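Local coordinates for dUTPase (Streptococcus mutans, PDB 3H6X), which probably catalyses the hydrolysis of dUTP to dUMP and diphosphate, as a trimer of jelly-roll subunits in the dUTPase family, at residues Y30-A35 with L62-R67. Sequence-based numbering, arbitrary orientation.
Sequences YDLKVA and LYLFDR
Arg67 and Asp31 face each other at one end of a contact that skips a strand, while Leu32 and Leu64 close it further along. Strand 118-126 runs antiparallel to both 30-33 and 60-66 and lies between them, so the two backbones share no hydrogen bonds and CA of Leu32 lies 8.8 Å from CA of Leu64. Such next-but-one neighbours meet here through side chains alone.

Arg67, just past strand 60-66, reaches back towards Asp31. Its CB remains well short of strand 30-33, and CG comes within 5.1 Å of Asp31 OD1. CD lies at 4.9 Å from the same oxygen, and a turn about the CG-CD bond (chi3 73°) brings NE to 4.4 Å from OD1, the closest approach. Beyond it the guanidinium draws back: NH2 is 5.3 Å from Asp31 OD1, NH1 farther still. The carboxylate oxygen stands obliquely to the guanidinium group. Arg118, on the intervening strand, makes a long, weak ion pair with Asp31 OD2, and its NH2 also lies close to Arg67 NH2, so two guanidinium groups gather near one carboxylate.

The leucines meet by methyls. Leu32 CD2 touches Leu64 CD2 at 4.2 Å. Leu32 CD1 is 4.4 Å from Leu64 CD2. Val52 backs Leu32, and Ile85 and Ile99 pack against Leu64.

The Tyr30-Asp31-Leu32 run belongs to the first dUTPase motif and the Arg67 region resembles the second; in relatives these motifs help form the active site between subunits. Longer than a salt bridge, the Asp31-Arg67 approach is consistent with a mild attraction, in which Asp31 probably serves both arginines, beside an ordinary apolar contact.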
loop_
_atom_site.group_PDB
_atom_site.type_symbol
_atom_site.label_atom_id
_atom_site.label_comp_id
_atom_site.label_asym_id
_atom_site.label_seq_id
_atom_site.Cartn_x
_atom_site.Cartn_y
_atom_site.Cartn_z
ATOM N N TYR B 30 -11.228 1.182 -9.360
ATOM C CA TYR B 30 -11.691 2.101 -10.400
ATOM C C TYR B 30 -10.470 2.747 -11.004
ATOM O O TYR B 30 -9.630 3.275 -10.286
ATOM C CB TYR B 30 -12.592 3.186 -9.783
ATOM C CG TYR B 30 -13.924 2.615 -9.370
ATOM C CD1 TYR B 30 -14.088 2.018 -8.127
ATOM C CD2 TYR B 30 -15.010 2.631 -10.249
ATOM C CE1 TYR B 30 -15.299 1.450 -7.767
ATOM C CE2 TYR B 30 -16.225 2.069 -9.895
ATOM C CZ TYR B 30 -16.357 1.480 -8.656
ATOM O OH TYR B 30 -17.550 0.919 -8.289
ATOM N N ASP B 31 -10.355 2.702 -12.328
ATOM C CA ASP B 31 -9.118 3.174 -12.958
ATOM C C ASP B 31 -9.167 4.677 -13.209
ATOM O O ASP B 31 -9.926 5.144 -14.055
ATOM C CB ASP B 31 -8.862 2.407 -14.259
ATOM C CG ASP B 31 -8.603 0.919 -14.014
ATOM O OD1 ASP B 31 -7.807 0.595 -13.106
ATOM O OD2 ASP B 31 -9.172 0.086 -14.745
ATOM N N LEU B 32 -8.347 5.422 -12.468
ATOM C CA LEU B 32 -8.223 6.862 -12.661
ATOM C C LEU B 32 -7.254 7.145 -13.808
ATOM O O LEU B 32 -6.311 6.386 -14.050
ATOM C CB LEU B 32 -7.755 7.553 -11.363
ATOM C CG LEU B 32 -8.826 7.764 -10.288
ATOM C CD1 LEU B 32 -9.133 6.475 -9.543
ATOM C CD2 LEU B 32 -8.350 8.826 -9.300
ATOM N N LYS B 33 -7.502 8.237 -14.521
ATOM C CA LYS B 33 -6.758 8.530 -15.742
ATOM C C LYS B 33 -6.028 9.862 -15.634
ATOM O O LYS B 33 -6.340 10.677 -14.773
ATOM C CB LYS B 33 -7.720 8.571 -16.929
ATOM C CG LYS B 33 -8.291 7.196 -17.301
ATOM C CD LYS B 33 -9.406 7.318 -18.341
ATOM C CE LYS B 33 -9.846 5.929 -18.816
ATOM N NZ LYS B 33 -10.993 6.021 -19.778
ATOM N N VAL B 34 -5.041 10.051 -16.513
ATOM C CA VAL B 34 -4.266 11.275 -16.593
ATOM C C VAL B 34 -5.100 12.363 -17.245
ATOM O O VAL B 34 -5.595 12.167 -18.336
ATOM C CB VAL B 34 -2.976 11.009 -17.411
ATOM C CG1 VAL B 34 -2.203 12.301 -17.620
ATOM C CG2 VAL B 34 -2.110 9.966 -16.677
ATOM N N ALA B 35 -5.268 13.508 -16.575
ATOM C CA ALA B 35 -6.245 14.510 -17.037
ATOM C C ALA B 35 -5.709 15.345 -18.199
ATOM O O ALA B 35 -6.455 15.830 -19.047
ATOM C CB ALA B 35 -6.640 15.424 -15.900
ATOM N N LEU B 62 -10.877 6.263 0.430
ATOM C CA LEU B 62 -10.532 5.861 -0.925
ATOM C C LEU B 62 -9.021 5.703 -0.974
ATOM O O LEU B 62 -8.294 6.654 -0.683
ATOM C CB LEU B 62 -10.945 6.948 -1.927
ATOM C CG LEU B 62 -10.439 6.732 -3.373
ATOM C CD1 LEU B 62 -11.028 5.492 -4.004
ATOM C CD2 LEU B 62 -10.767 7.952 -4.225
ATOM N N TYR B 63 -8.539 4.518 -1.328
ATOM C CA TYR B 63 -7.101 4.300 -1.462
ATOM C C TYR B 63 -6.746 4.315 -2.931
ATOM O O TYR B 63 -7.499 3.785 -3.756
ATOM C CB TYR B 63 -6.718 2.923 -0.931
ATOM C CG TYR B 63 -6.794 2.797 0.566
ATOM C CD1 TYR B 63 -6.181 3.738 1.385
ATOM C CD2 TYR B 63 -7.465 1.745 1.160
ATOM C CE1 TYR B 63 -6.251 3.629 2.771
ATOM C CE2 TYR B 63 -7.542 1.635 2.542
ATOM C CZ TYR B 63 -6.925 2.581 3.332
ATOM O OH TYR B 63 -6.979 2.482 4.705
ATOM N N LEU B 64 -5.609 4.925 -3.257
ATOM C CA LEU B 64 -5.098 4.889 -4.634
ATOM C C LEU B 64 -3.899 3.971 -4.670
ATOM O O LEU B 64 -2.953 4.164 -3.913
ATOM C CB LEU B 64 -4.633 6.280 -5.054
ATOM C CG LEU B 64 -5.654 7.407 -4.948
ATOM C CD1 LEU B 64 -5.028 8.702 -5.458
ATOM C CD2 LEU B 64 -6.912 7.034 -5.731
ATOM N N PHE B 65 -3.957 2.955 -5.526
ATOM C CA PHE B 65 -2.845 2.025 -5.688
ATOM C C PHE B 65 -2.242 2.159 -7.063
ATOM O O PHE B 65 -2.911 2.524 -8.034
ATOM C CB PHE B 65 -3.300 0.563 -5.500
ATOM C CG PHE B 65 -3.908 0.289 -4.157
ATOM C CD1 PHE B 65 -3.114 0.202 -3.023
ATOM C CD2 PHE B 65 -5.275 0.116 -4.032
ATOM C CE1 PHE B 65 -3.687 -0.050 -1.774
ATOM C CE2 PHE B 65 -5.848 -0.133 -2.801
ATOM C CZ PHE B 65 -5.050 -0.230 -1.670
ATOM N N ASP B 66 -0.958 1.841 -7.148
ATOM C CA ASP B 66 -0.271 1.812 -8.422
ATOM C C ASP B 66 -0.947 0.778 -9.325
ATOM O O ASP B 66 -1.543 -0.191 -8.854
ATOM C CB ASP B 66 1.170 1.340 -8.190
ATOM C CG ASP B 66 2.186 2.198 -8.897
ATOM O OD1 ASP B 66 1.819 2.893 -9.878
ATOM O OD2 ASP B 66 3.341 2.216 -8.443
ATOM N N ARG B 67 -0.866 0.987 -10.625
ATOM C CA ARG B 67 -1.224 -0.074 -11.567
ATOM C C ARG B 67 -0.032 -0.993 -11.702
ATOM O O ARG B 67 1.108 -0.536 -11.700
ATOM C CB ARG B 67 -1.571 0.514 -12.930
ATOM C CG ARG B 67 -2.805 1.407 -12.942
ATOM C CD ARG B 67 -3.238 1.686 -14.363
ATOM N NE ARG B 67 -3.849 0.518 -14.986
ATOM C CZ ARG B 67 -3.645 0.143 -16.243
ATOM N NH1 ARG B 67 -2.824 0.841 -17.028
ATOM N NH2 ARG B 67 -4.243 -0.932 -16.715
#